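Local coordinates for putative methyl-accepting chemotaxis signal transduction protein (Campylobacter jejuni, PDB 6W3S) that probably senses amino acids through a periplasmic double Cache (dCache) domain, here holding leucine, and passes the signal to the chemotaxis machinery, at residues A78-L83 with T134-Y139; I141-A146 with V159-E164; G175-F180 with A238-S243. All blocks are in the same frame, centred on the assembly; numbering follows the deposited sequence. Where two conformers were deposited one is given.

Contact 1: residues A78-L83 with T134-Y139; sequences ALNVYL and TVLKQY. With LEU (leucine), chain C.
L79, just before strand 80-84, and N80, its first residue, face V135 and L136 of an irregular loop with their alpha carbons well apart (L79 CA to L136 CA 7.9 Å), too far for backbone pairing; side chains alone make the contact, with no hydrogen bond across it. L79 swings CG away from its own backbone nitrogen (chi1 -166°), which carries its branched end out to the loop. There CD1 meets CD1 of L136 at 3.7 Å, and the same methyl lies 3.7 Å from NE2 of Q138, while CD2 rests on CB of Q138. Leucine suits this place because its two methyls can serve two neighbours at once. N80 presents OD1 to L136 CD1 at 3.7 Å and to V135 CG1 at 3.9 Å; this buried oxygen has no polar partner in the model. Its ND2 is well satisfied, donating to D160 and D133, which fixes the rotation of the amide. The loop in turn is tied down by D133, whose carboxylate accepts the backbone N-H groups of V135 and L136.

Both segments also line the pocket for the bound leucine. Methyl CD1 of the ligand sits over the centre of the Y82 ring, 3.7 Å above its plane, a flat floor well matched to an aliphatic side chain. From the loop, T134 N donates to the ligand carboxylate oxygen O at 3.0 Å in a nearly straight bond (176° at the hydrogen), and V135 CG2 flanks the ligand side chain.

Strand 80-84 runs between strands 90-94 and 152-162; Q94 touches N80, V135 and L136, V81 and L83 turn to helix 58-76, and the loop joins strands 126-132 and 139-149.

Contact 2: residues I141-A146 with V159-E164; sequences ITYSKA and VDIPSE. With LEU (leucine), chain C.
The beta hairpin of strands 139-149 and 152-162, part of the antiparallel sheet of the ligand-binding PDC (Cache) domain, pairs I141, T142 and Y143 with I161, D160 and V159. I141 with I161 and Y143 with V159 are hydrogen-bonded pairs, each joined by two backbone bonds; I141 N to I161 O is 2.9 Å, and Y143 N to V159 O is also 2.9 Å. Between them T142 and D160 form a non-hydrogen-bonded pair, which brings their side chains together on the ligand side of the sheet.

These two side chains run alongside each other, D160 holding CG anti to its carbonyl carbon (chi1 -66°) and T142 placing OG1 likewise. T142 OG1 donates to D160 OD1 at 2.6 Å, arriving from above the carboxylate plane (48° out of it), and Y82 OH binds the same oxygen. D160 OD2 takes the amino nitrogen of the bound leucine, LEU N, at 2.8 Å. With the bond from N80, four bonds hold the carboxylate in place; an aspartate suits the site, since its probable negative charge would complement the ligand's ammonium group.

I141, Y143, V159 and I161 occupy the other face. Y143 CE1 packs on I161 CG1 at 3.9 Å, and the phenol OH reaches N36 of the long helix. This apolar face lies against helix 4-48, which brings F32 and F39 to it, whereas strands 80-84 and 126-132 flank the hairpin within the sheet.

Contact 3: residues G175-F180 with A238-S243; sequences GNTFLF and ACITES
Backbone bonds join F178 and C239, an antiparallel hydrogen-bonded pair: F178 N reaches C239 O at 2.9 Å, and C239 N returns the bond to F178 O. Beyond them T241 N makes only a weak bond to N176 O (3.3 Å), but the N176 side chain adds another: with CG anti to the backbone N (chi1 -179°), ND2 crosses to T241 O at 3.1 Å, above the carbonyl plane. N176 also centres an inverse gamma turn.

Aromatic contacts gather round C239. Its CB makes a CH-pi contact over one face of the F178 ring, toward the rim, while SG meets the edge of the F180 ring at CE2 (3.8 Å). A disulfide to C230 fixes that sulfur, tying this strand to its neighbour. T241 CG2 approaches the edge of F178 at CZ, 3.9 Å away.

Aliphatic groups cover the other face: T177 CG2 meets I240 CD1 at 3.7 Å, and L179 CD1 meets A238 CB at 3.7 Å, the small alanine letting the leucine methyl come close to the strand.

Within the second sheet, strands 186-189 and 224-233 flank the pair; L179 and I240 rest on helix 4-48, and F178 and F180 touch I186.

In the fold
Contacts 1 and 2 form one ligand site: their centres are 8 Å apart, and they join directly through the sheet, where N80 O meets D160 N at 2.9 Å. Contact 1 supplies groups for the leucine's side chain and carboxylate, while contact 2 supplies D160, one of two acids for the amino group; the other is D133, and W115 and Y131 also hydrogen-bond the ligand. Contact 3 belongs to the other sheet, its centre about 25 Å from that of contact 2 and 30 Å from that of contact 1, and touches neither. Helix 163-172 connects contact 2 to strand 177-180, and helix 4-48 backs both sheets, as in double Cache sensors.

Contact 1: residues A78-L83 with T134-Y139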
ATOM      1  N   ALA A  78      13.623  -2.244  -2.270  1.00  9.40           N
ATOM      2  CA  ALA A  78      12.947  -0.985  -1.975  1.00  8.83           C
ATOM      3  C   ALA A  78      13.583   0.160  -2.763  1.00  9.50           C
ATOM      4  O   ALA A  78      14.689   0.051  -3.251  1.00 11.60           O
ATOM      5  CB  ALA A  78      13.029  -0.672  -0.491  1.00  9.22           C
ATOM      6  N   LEU A  79      12.856   1.249  -2.912  1.00  7.83           N
ATOM      7  CA  LEU A  79      13.342   2.416  -3.631  1.00  8.33           C
ATOM      8  C   LEU A  79      14.301   3.235  -2.758  1.00  7.51           C
ATOM      9  O   LEU A  79      15.378   3.590  -3.206  1.00  9.43           O
ATOM     10  CB  LEU A  79      12.167   3.270  -4.091  1.00  9.57           C
ATOM     11  CG  LEU A  79      12.616   4.286  -5.129  1.00 12.79           C
ATOM     12  CD1 LEU A  79      13.082   3.644  -6.459  1.00 15.99           C
ATOM     13  CD2 LEU A  79      11.488   5.268  -5.406  1.00 15.16           C
ATOM     14  N   ASN A  80      13.918   3.483  -1.503  1.00  7.34           N
ATOM     15  CA  ASN A  80      14.724   4.251  -0.556  1.00  8.43           C
ATOM     16  C   ASN A  80      14.493   3.642   0.813  1.00  8.01           C
ATOM     17  O   ASN A  80      13.368   3.202   1.122  1.00  7.79           O
ATOM     18  CB  ASN A  80      14.281   5.699  -0.445  1.00 10.03           C
ATOM     19  CG  ASN A  80      14.386   6.437  -1.753  1.00  9.04           C
ATOM     20  OD1 ASN A  80      15.484   6.639  -2.277  1.00 11.28           O
ATOM     21  ND2 ASN A  80      13.246   6.962  -2.207  1.00  9.26           N
ATOM     22  N   VAL A  81      15.550   3.627   1.633  1.00  7.05           N
ATOM     23  CA  VAL A  81      15.429   3.257   3.037  1.00  6.01           C
ATOM     24  C   VAL A  81      16.275   4.287   3.796  1.00  6.41           C
ATOM     25  O   VAL A  81      17.404   4.555   3.401  1.00  8.40           O
ATOM     26  CB  VAL A  81      15.898   1.810   3.303  1.00  6.98           C
ATOM     27  CG1 VAL A  81      15.897   1.476   4.785  1.00  8.32           C
ATOM     28  CG2 VAL A  81      15.134   0.771   2.486  1.00  7.27           C
ATOM     29  N   TYR A  82      15.742   4.816   4.902  1.00  7.25           N
ATOM     30  CA  TYR A  82      16.370   5.991   5.484  1.00  6.87           C
ATOM     31  C   TYR A  82      16.027   6.124   6.966  1.00  6.59           C
ATOM     32  O   TYR A  82      15.024   5.595   7.440  1.00  7.66           O
ATOM     33  CB  TYR A  82      15.980   7.287   4.679  1.00  7.59           C
ATOM     34  CG  TYR A  82      14.500   7.431   4.340  1.00  7.81           C
ATOM     35  CD1 TYR A  82      14.008   6.892   3.147  1.00  7.74           C
ATOM     36  CD2 TYR A  82      13.599   8.081   5.165  1.00  7.84           C
ATOM     37  CE1 TYR A  82      12.674   7.009   2.801  1.00  8.09           C
ATOM     38  CE2 TYR A  82      12.261   8.212   4.846  1.00  7.52           C
ATOM     39  CZ  TYR A  82      11.802   7.684   3.629  1.00  7.09           C
ATOM     40  OH  TYR A  82      10.480   7.850   3.311  1.00  8.87           O
ATOM     41  N   LEU A  83      16.840   6.946   7.646  1.00  6.94           N
ATOM     42  CA  LEU A  83      16.655   7.253   9.053  1.00  6.57           C
ATOM     43  C   LEU A  83      16.751   8.742   9.261  1.00  7.80           C
ATOM     44  O   LEU A  83      17.823   9.341   9.037  1.00  8.94           O
ATOM     45  CB  LEU A  83      17.671   6.496   9.917  1.00  8.24           C
ATOM     46  CG  LEU A  83      17.572   6.722  11.423  1.00  8.63           C
ATOM     47  CD1 LEU A  83      16.260   6.169  11.963  1.00  8.61           C
ATOM     48  CD2 LEU A  83      18.765   6.154  12.166  1.00  9.99           C
ATOM     49  N   THR A 134      10.331  12.575  -3.250  0.60 12.10           N
ATOM     50  CA  THR A 134      11.174  13.694  -3.627  0.60 14.04           C
ATOM     51  C   THR A 134      12.594  13.315  -4.079  0.60 13.05           C
ATOM     52  O   THR A 134      13.261  14.091  -4.802  0.60 17.30           O
ATOM     53  CB  THR A 134      11.193  14.747  -2.512  0.60 15.96           C
ATOM     54  OG1 THR A 134      11.775  14.255  -1.313  0.60 21.06           O
ATOM     55  CG2 THR A 134       9.860  15.263  -2.234  0.60 19.56           C
ATOM     56  N   VAL A 135      13.058  12.128  -3.683  1.00 12.85           N
ATOM     57  CA  VAL A 135      14.425  11.731  -4.017  1.00 13.69           C
ATOM     58  C   VAL A 135      14.538  11.213  -5.459  1.00 14.05           C
ATOM     59  O   VAL A 135      15.309  11.705  -6.279  1.00 16.35           O
ATOM     60  CB  VAL A 135      14.973  10.697  -2.998  1.00 14.86           C
ATOM     61  CG1 VAL A 135      16.373  10.240  -3.397  1.00 16.09           C
ATOM     62  CG2 VAL A 135      14.990  11.273  -1.586  1.00 14.53           C
ATOM     63  N   LEU A 136      13.714  10.228  -5.767  1.00 16.21           N
ATOM     64  CA  LEU A 136      13.786   9.555  -7.046  1.00 15.58           C
ATOM     65  C   LEU A 136      12.583   9.806  -7.943  1.00 16.74           C
ATOM     66  O   LEU A 136      12.518   9.285  -9.056  1.00 18.60           O
ATOM     67  CB  LEU A 136      14.082   8.066  -6.884  1.00 17.15           C
ATOM     68  CG  LEU A 136      15.489   7.715  -6.369  1.00 19.17           C
ATOM     69  CD1 LEU A 136      15.682   6.259  -5.969  1.00 20.03           C
ATOM     70  CD2 LEU A 136      16.561   8.044  -7.387  1.00 25.91           C
ATOM     71  N   LYS A 137      11.603  10.563  -7.462  1.00 16.91           N
ATOM     72  CA  LYS A 137      10.538  11.050  -8.336  1.00 18.16           C
ATOM     73  C   LYS A 137       9.741   9.871  -8.930  1.00 16.85           C
ATOM     74  O   LYS A 137       9.395   9.819 -10.114  1.00 16.56           O
ATOM     75  CB  LYS A 137      11.073  11.982  -9.416  1.00 22.35           C
ATOM     76  CG  LYS A 137      11.879  13.159  -8.891  1.00 33.81           C
ATOM     77  CD  LYS A 137      11.045  14.077  -8.026  1.00 37.37           C
ATOM     78  CE  LYS A 137      11.833  15.344  -7.719  1.00 58.22           C
ATOM     79  NZ  LYS A 137      10.994  16.236  -6.867  1.00 77.06           N
ATOM     80  N   GLN A 138       9.490   8.889  -8.068  1.00 14.09           N
ATOM     81  CA  GLN A 138       8.535   7.804  -8.342  1.00 13.35           C
ATOM     82  C   GLN A 138       7.458   7.801  -7.274  1.00 11.08           C
ATOM     83  O   GLN A 138       7.701   8.232  -6.149  1.00 13.90           O
ATOM     84  CB  GLN A 138       9.239   6.449  -8.343  1.00 16.99           C
ATOM     85  CG  GLN A 138      10.250   6.337  -9.463  1.00 18.65           C
ATOM     86  CD  GLN A 138      10.889   4.978  -9.534  1.00 24.09           C
ATOM     87  OE1 GLN A 138      10.236   3.968  -9.283  1.00 29.70           O
ATOM     88  NE2 GLN A 138      12.177   4.952  -9.839  1.00 26.31           N
ATOM     89  N   TYR A 139       6.274   7.304  -7.609  1.00 12.16           N
ATOM     90  CA  TYR A 139       5.201   7.192  -6.634  1.00 12.04           C
ATOM     91  C   TYR A 139       5.520   6.011  -5.708  1.00 10.48           C
ATOM     92  O   TYR A 139       5.842   4.893  -6.176  1.00 11.83           O
ATOM     93  CB  TYR A 139       3.855   7.027  -7.323  1.00 12.70           C
ATOM     94  CG  TYR A 139       3.400   8.297  -7.961  1.00 13.54           C
ATOM     95  CD1 TYR A 139       2.725   9.238  -7.219  1.00 15.51           C
ATOM     96  CD2 TYR A 139       3.722   8.598  -9.282  1.00 16.03           C
ATOM     97  CE1 TYR A 139       2.388  10.463  -7.760  1.00 18.71           C
ATOM     98  CE2 TYR A 139       3.404   9.826  -9.827  1.00 19.42           C
ATOM     99  CZ  TYR A 139       2.739  10.748  -9.082  1.00 18.05           C
ATOM    100  OH  TYR A 139       2.476  11.979  -9.648  1.00 23.49           O
TER
HETATM  101  N   LEU C 301      10.084   9.550   0.052  1.00 10.12           N
HETATM  102  CA  LEU C 301      10.537  10.459   1.140  1.00  9.43           C
HETATM  103  C   LEU C 301       9.850  11.802   0.868  1.00 10.69           C
HETATM  104  O   LEU C 301       9.660  12.180  -0.306  1.00 11.96           O
HETATM  105  CB  LEU C 301      12.055  10.547   1.109  1.00 10.16           C
HETATM  106  CG  LEU C 301      12.752  11.256   2.296  1.00 11.30           C
HETATM  107  CD1 LEU C 301      14.187  10.751   2.433  1.00 12.09           C
HETATM  108  CD2 LEU C 301      12.753  12.779   2.082  1.00 14.14           C
HETATM  109  OXT LEU C 301       9.554  12.531   1.838  1.00 11.98           O

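Contact 2: residues I141-A146 with V159-E164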
ATOM      1  N   ILE A 141       4.672   4.144  -1.596  1.00  8.43           N
ATOM      2  CA  ILE A 141       4.014   4.019  -0.315  1.00  7.86           C
ATOM      3  C   ILE A 141       5.152   3.929   0.685  1.00  8.05           C
ATOM      4  O   ILE A 141       6.097   3.158   0.499  1.00  8.27           O
ATOM      5  CB  ILE A 141       3.104   2.782  -0.253  1.00  8.67           C
ATOM      6  CG1 ILE A 141       1.965   2.933  -1.243  1.00 11.10           C
ATOM      7  CG2 ILE A 141       2.651   2.506   1.154  1.00  9.60           C
ATOM      8  CD1 ILE A 141       1.275   1.633  -1.597  1.00 11.07           C
ATOM      9  N   THR A 142       5.078   4.776   1.705  1.00  7.48           N
ATOM     10  CA  THR A 142       6.119   4.807   2.738  1.00  7.83           C
ATOM     11  C   THR A 142       5.604   4.169   4.021  1.00  6.59           C
ATOM     12  O   THR A 142       4.482   4.441   4.488  1.00  8.77           O
ATOM     13  CB  THR A 142       6.606   6.262   2.989  1.00  8.40           C
ATOM     14  OG1 THR A 142       7.162   6.790   1.779  1.00  9.19           O
ATOM     15  CG2 THR A 142       7.625   6.330   4.155  1.00  9.35           C
ATOM     16  N   TYR A 143       6.462   3.332   4.606  1.00  6.59           N
ATOM     17  CA  TYR A 143       6.259   2.733   5.923  1.00  7.47           C
ATOM     18  C   TYR A 143       7.261   3.420   6.821  1.00  6.69           C
ATOM     19  O   TYR A 143       8.462   3.351   6.560  1.00  7.78           O
ATOM     20  CB  TYR A 143       6.538   1.233   5.829  1.00  7.34           C
ATOM     21  CG  TYR A 143       5.661   0.507   4.861  1.00  7.37           C
ATOM     22  CD1 TYR A 143       5.945   0.550   3.504  1.00  7.68           C
ATOM     23  CD2 TYR A 143       4.465  -0.086   5.263  1.00  7.39           C
ATOM     24  CE1 TYR A 143       5.082  -0.011   2.565  1.00  7.95           C
ATOM     25  CE2 TYR A 143       3.588  -0.614   4.339  1.00  8.28           C
ATOM     26  CZ  TYR A 143       3.912  -0.569   2.986  1.00  7.79           C
ATOM     27  OH  TYR A 143       3.081  -1.187   2.067  1.00  9.78           O
ATOM     28  N   SER A 144       6.791   4.049   7.892  1.00  6.92           N
ATOM     29  CA  SER A 144       7.685   4.718   8.829  1.00  6.76           C
ATOM     30  C   SER A 144       7.494   4.260  10.252  1.00  8.24           C
ATOM     31  O   SER A 144       6.410   3.799  10.616  1.00  8.89           O
ATOM     32  CB  SER A 144       7.620   6.230   8.705  1.00  8.91           C
ATOM     33  OG  SER A 144       6.318   6.720   9.019  1.00 10.05           O
ATOM     34  N   LYS A 145       8.546   4.399  11.044  1.00  7.67           N
ATOM     35  CA  LYS A 145       8.507   3.918  12.418  1.00  7.90           C
ATOM     36  C   LYS A 145       9.512   4.722  13.227  1.00  6.68           C
ATOM     37  O   LYS A 145      10.710   4.786  12.890  1.00  8.32           O
ATOM     38  CB  LYS A 145       8.859   2.426  12.433  1.00  8.58           C
ATOM     39  CG  LYS A 145       8.761   1.759  13.773  1.00 10.43           C
ATOM     40  CD  LYS A 145       7.330   1.701  14.274  1.00  9.83           C
ATOM     41  CE  LYS A 145       7.052   0.544  15.240  1.00 10.40           C
ATOM     42  NZ  LYS A 145       7.648   0.868  16.567  1.00 10.12           N
ATOM     43  N   ALA A 146       9.027   5.304  14.326  1.00  7.64           N
ATOM     44  CA  ALA A 146       9.906   5.938  15.275  1.00  8.94           C
ATOM     45  C   ALA A 146      10.656   4.860  16.049  1.00  7.46           C
ATOM     46  O   ALA A 146      10.056   3.960  16.622  1.00  8.93           O
ATOM     47  CB  ALA A 146       9.137   6.832  16.213  1.00  8.80           C
ATOM     48  N   VAL A 159      10.758   3.545   4.857  1.00  6.56           N
ATOM     49  CA  VAL A 159      10.943   2.565   3.793  1.00  6.33           C
ATOM     50  C   VAL A 159       9.959   2.911   2.678  1.00  6.30           C
ATOM     51  O   VAL A 159       8.750   2.960   2.897  1.00  7.23           O
ATOM     52  CB  VAL A 159      10.659   1.128   4.327  1.00  6.73           C
ATOM     53  CG1 VAL A 159      10.720   0.110   3.164  1.00  8.13           C
ATOM     54  CG2 VAL A 159      11.630   0.739   5.405  1.00  7.51           C
ATOM     55  N   ASP A 160      10.503   3.196   1.478  1.00  7.09           N
ATOM     56  CA  ASP A 160       9.678   3.551   0.335  1.00  7.04           C
ATOM     57  C   ASP A 160       9.602   2.370  -0.627  1.00  7.06           C
ATOM     58  O   ASP A 160      10.621   1.924  -1.170  1.00  8.13           O
ATOM     59  CB  ASP A 160      10.281   4.723  -0.444  1.00  8.38           C
ATOM     60  CG  ASP A 160      10.330   6.032   0.296  1.00  7.85           C
ATOM     61  OD1 ASP A 160       9.681   6.194   1.356  1.00  8.50           O
ATOM     62  OD2 ASP A 160      11.017   6.946  -0.231  1.00  8.91           O
ATOM     63  N   ILE A 161       8.378   1.925  -0.883  1.00  7.72           N
ATOM     64  CA  ILE A 161       8.116   0.870  -1.831  1.00  8.01           C
ATOM     65  C   ILE A 161       7.332   1.474  -3.001  1.00  8.68           C
ATOM     66  O   ILE A 161       6.337   2.146  -2.777  1.00  9.46           O
ATOM     67  CB  ILE A 161       7.292  -0.275  -1.179  1.00  7.34           C
ATOM     68  CG1 ILE A 161       7.950  -0.808   0.110  1.00  8.14           C
ATOM     69  CG2 ILE A 161       7.012  -1.392  -2.183  1.00  8.90           C
ATOM     70  CD1 ILE A 161       9.318  -1.413  -0.068  1.00  9.49           C
ATOM     71  N   PRO A 162       7.776   1.225  -4.263  1.00  9.90           N
ATOM     72  CA  PRO A 162       6.981   1.773  -5.351  1.00 10.71           C
ATOM     73  C   PRO A 162       5.513   1.342  -5.334  1.00  9.04           C
ATOM     74  O   PRO A 162       5.212   0.169  -5.155  1.00 10.65           O
ATOM     75  CB  PRO A 162       7.650   1.194  -6.593  1.00 13.38           C
ATOM     76  CG  PRO A 162       9.081   0.976  -6.174  1.00 16.04           C
ATOM     77  CD  PRO A 162       8.965   0.513  -4.748  1.00 11.86           C
ATOM     78  N   SER A 163       4.601   2.299  -5.457  1.00 10.99           N
ATOM     79  CA  SER A 163       3.207   1.928  -5.489  1.00 10.34           C
ATOM     80  C   SER A 163       2.882   1.033  -6.656  1.00  9.74           C
ATOM     81  O   SER A 163       1.935   0.231  -6.569  1.00 10.53           O
ATOM     82  CB  SER A 163       2.329   3.174  -5.408  1.00 14.62           C
ATOM     83  OG  SER A 163       2.722   4.104  -6.372  1.00 17.68           O
ATOM     84  N   GLU A 164       3.637   1.173  -7.743  1.00 10.90           N
ATOM     85  CA  GLU A 164       3.436   0.310  -8.921  1.00 12.07           C
ATOM     86  C   GLU A 164       3.551  -1.178  -8.501  1.00 12.02           C
ATOM     87  O   GLU A 164       2.942  -2.055  -9.135  1.00 11.14           O
ATOM     88  CB  GLU A 164       4.477   0.636  -9.998  1.00 17.96           C
ATOM     89  CG  GLU A 164       4.279  -0.162 -11.277  1.00 22.70           C
ATOM     90  CD  GLU A 164       5.354   0.056 -12.299  1.00 46.87           C
ATOM     91  OE1 GLU A 164       5.979   1.125 -12.251  1.00 41.76           O
ATOM     92  OE2 GLU A 164       5.462  -0.781 -13.230  1.00 63.64           O
TER
HETATM   93  N   LEU C 301      10.084   9.550   0.052  1.00 10.12           N
HETATM   94  CA  LEU C 301      10.537  10.459   1.140  1.00  9.43           C
HETATM   95  C   LEU C 301       9.850  11.802   0.868  1.00 10.69           C
HETATM   96  O   LEU C 301       9.660  12.180  -0.306  1.00 11.96           O
HETATM   97  CB  LEU C 301      12.055  10.547   1.109  1.00 10.16           C
HETATM   98  CG  LEU C 301      12.752  11.256   2.296  1.00 11.30           C
HETATM   99  CD1 LEU C 301      14.187  10.751   2.433  1.00 12.09           C
HETATM  100  CD2 LEU C 301      12.753  12.779   2.082  1.00 14.14           C
HETATM  101  OXT LEU C 301       9.554  12.531   1.838  1.00 11.98           O

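Contact 3: residues G175-F180 with A238-S243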
ATOM      1  N   GLY A 175     -10.228 -12.410 -12.040  1.00 12.04           N
ATOM      2  CA  GLY A 175     -11.407 -11.623 -11.928  1.00 11.56           C
ATOM      3  C   GLY A 175     -11.260 -10.168 -12.355  1.00 11.32           C
ATOM      4  O   GLY A 175     -10.185  -9.574 -12.301  1.00 10.59           O
ATOM      5  N   ASN A 176     -12.404  -9.548 -12.573  1.00 10.45           N
ATOM      6  CA  ASN A 176     -12.479  -8.136 -12.943  1.00 11.24           C
ATOM      7  C   ASN A 176     -12.517  -7.337 -11.637  1.00 11.05           C
ATOM      8  O   ASN A 176     -13.509  -6.680 -11.292  1.00 11.07           O
ATOM      9  CB  ASN A 176     -13.729  -7.844 -13.784  1.00 12.07           C
ATOM     10  CG  ASN A 176     -13.813  -6.404 -14.208  1.00 12.43           C
ATOM     11  OD1 ASN A 176     -12.810  -5.805 -14.587  1.00 16.34           O
ATOM     12  ND2 ASN A 176     -14.983  -5.847 -14.148  1.00 15.10           N
ATOM     13  N   THR A 177     -11.364  -7.345 -10.979  1.00 10.22           N
ATOM     14  CA  THR A 177     -11.200  -6.699  -9.697  1.00  8.60           C
ATOM     15  C   THR A 177     -10.409  -5.402  -9.866  1.00 10.38           C
ATOM     16  O   THR A 177      -9.642  -5.221 -10.802  1.00 10.31           O
ATOM     17  CB  THR A 177     -10.482  -7.624  -8.659  1.00  9.57           C
ATOM     18  OG1 THR A 177      -9.195  -7.970  -9.133  1.00  9.75           O
ATOM     19  CG2 THR A 177     -11.334  -8.819  -8.298  1.00 10.04           C
ATOM     20  N   PHE A 178     -10.629  -4.488  -8.933  1.00 10.60           N
ATOM     21  CA  PHE A 178     -10.051  -3.153  -9.005  1.00  9.29           C
ATOM     22  C   PHE A 178     -10.052  -2.539  -7.616  1.00 10.34           C
ATOM     23  O   PHE A 178     -10.759  -3.000  -6.740  1.00 11.76           O
ATOM     24  CB  PHE A 178     -10.678  -2.276 -10.087  1.00 11.13           C
ATOM     25  CG  PHE A 178     -12.176  -2.240 -10.099  1.00 12.62           C
ATOM     26  CD1 PHE A 178     -12.895  -3.285 -10.689  1.00 13.38           C
ATOM     27  CD2 PHE A 178     -12.870  -1.133  -9.615  1.00 14.61           C
ATOM     28  CE1 PHE A 178     -14.253  -3.220 -10.740  1.00 12.99           C
ATOM     29  CE2 PHE A 178     -14.253  -1.080  -9.685  1.00 13.57           C
ATOM     30  CZ  PHE A 178     -14.937  -2.116 -10.287  1.00 14.85           C
ATOM     31  N   LEU A 179      -9.206  -1.532  -7.437  1.00 10.23           N
ATOM     32  CA  LEU A 179      -8.978  -0.920  -6.153  1.00 10.99           C
ATOM     33  C   LEU A 179      -9.049   0.583  -6.299  1.00 12.55           C
ATOM     34  O   LEU A 179      -8.459   1.154  -7.225  1.00 13.21           O
ATOM     35  CB  LEU A 179      -7.577  -1.335  -5.697  1.00 14.89           C
ATOM     36  CG  LEU A 179      -7.198  -1.278  -4.258  1.00 14.46           C
ATOM     37  CD1 LEU A 179      -8.060  -2.281  -3.515  1.00 14.78           C
ATOM     38  CD2 LEU A 179      -5.726  -1.604  -4.110  1.00 13.13           C
ATOM     39  N   PHE A 180      -9.820   1.210  -5.418  1.00 12.73           N
ATOM     40  CA  PHE A 180      -9.817   2.657  -5.219  1.00 13.49           C
ATOM     41  C   PHE A 180      -8.969   3.045  -4.016  1.00 11.96           C
ATOM     42  O   PHE A 180      -8.961   2.341  -3.015  1.00 13.78           O
ATOM     43  CB  PHE A 180     -11.248   3.165  -4.958  1.00 16.27           C
ATOM     44  CG  PHE A 180     -12.208   2.881  -6.085  1.00 15.27           C
ATOM     45  CD1 PHE A 180     -12.331   3.762  -7.144  1.00 18.15           C
ATOM     46  CD2 PHE A 180     -12.986   1.740  -6.098  1.00 17.93           C
ATOM     47  CE1 PHE A 180     -13.195   3.519  -8.196  1.00 18.33           C
ATOM     48  CE2 PHE A 180     -13.857   1.505  -7.119  1.00 16.70           C
ATOM     49  CZ  PHE A 180     -13.995   2.398  -8.158  1.00 19.99           C
ATOM     50  N   ALA A 238     -11.832  -2.217  -2.454  1.00 12.27           N
ATOM     51  CA  ALA A 238     -11.691  -3.217  -3.498  1.00 12.32           C
ATOM     52  C   ALA A 238     -13.054  -3.622  -4.029  1.00 11.33           C
ATOM     53  O   ALA A 238     -13.963  -3.836  -3.247  1.00 13.04           O
ATOM     54  CB  ALA A 238     -11.005  -4.455  -2.941  1.00 11.96           C
ATOM     55  N   CYS A 239     -13.161  -3.784  -5.345  1.00 11.70           N
ATOM     56  CA  CYS A 239     -14.428  -4.152  -5.992  1.00 11.24           C
ATOM     57  C   CYS A 239     -14.198  -5.209  -7.048  1.00 10.62           C
ATOM     58  O   CYS A 239     -13.089  -5.387  -7.586  1.00 11.44           O
ATOM     59  CB  CYS A 239     -15.048  -2.926  -6.700  1.00 13.37           C
ATOM     60  SG  CYS A 239     -15.491  -1.553  -5.588  1.00 14.89           S
ATOM     61  N   ILE A 240     -15.290  -5.907  -7.330  1.00 11.65           N
ATOM     62  CA  ILE A 240     -15.372  -6.797  -8.502  1.00 10.63           C
ATOM     63  C   ILE A 240     -16.721  -6.586  -9.169  1.00 12.39           C
ATOM     64  O   ILE A 240     -17.702  -6.275  -8.471  1.00 12.82           O
ATOM     65  CB  ILE A 240     -15.222  -8.272  -8.047  1.00 10.63           C
ATOM     66  CG1 ILE A 240     -15.011  -9.212  -9.242  1.00 11.54           C
ATOM     67  CG2 ILE A 240     -16.375  -8.704  -7.166  1.00 12.14           C
ATOM     68  CD1 ILE A 240     -14.545 -10.627  -8.875  1.00 11.86           C
ATOM     69  N   THR A 241     -16.743  -6.611 -10.499  1.00 11.95           N
ATOM     70  CA  THR A 241     -18.014  -6.584 -11.216  1.00 10.55           C
ATOM     71  C   THR A 241     -17.995  -7.579 -12.369  1.00 10.61           C
ATOM     72  O   THR A 241     -16.911  -7.916 -12.883  1.00 11.83           O
ATOM     73  CB  THR A 241     -18.395  -5.199 -11.743  1.00 11.67           C
ATOM     74  OG1 THR A 241     -17.559  -4.871 -12.863  1.00 13.68           O
ATOM     75  CG2 THR A 241     -18.259  -4.152 -10.674  1.00 14.69           C
ATOM     76  N   GLU A 242     -19.194  -7.975 -12.803  1.00 10.78           N
ATOM     77  CA  GLU A 242     -19.353  -8.835 -13.970  1.00 12.51           C
ATOM     78  C   GLU A 242     -20.676  -8.528 -14.617  1.00 10.65           C
ATOM     79  O   GLU A 242     -21.561  -7.920 -14.034  1.00 12.14           O
ATOM     80  CB  GLU A 242     -19.282 -10.322 -13.605  1.00 12.51           C
ATOM     81  CG  GLU A 242     -20.441 -10.750 -12.732  1.00 11.88           C
ATOM     82  CD  GLU A 242     -20.443 -12.220 -12.319  1.00 13.88           C
ATOM     83  OE1 GLU A 242     -19.630 -13.019 -12.814  1.00 16.12           O
ATOM     84  OE2 GLU A 242     -21.392 -12.532 -11.545  1.00 15.90           O
ATOM     85  N   SER A 243     -20.839  -9.025 -15.842  1.00 13.52           N
ATOM     86  CA  SER A 243     -22.133  -8.982 -16.501  1.00 13.47           C
ATOM     87  C   SER A 243     -23.083  -9.902 -15.750  1.00 12.90           C
ATOM     88  O   SER A 243     -22.675 -10.965 -15.278  1.00 13.95           O
ATOM     89  CB  SER A 243     -21.973  -9.480 -17.929  1.00 15.77           C
ATOM     90  OG  SER A 243     -23.246  -9.618 -18.527  1.00 17.55           O
TER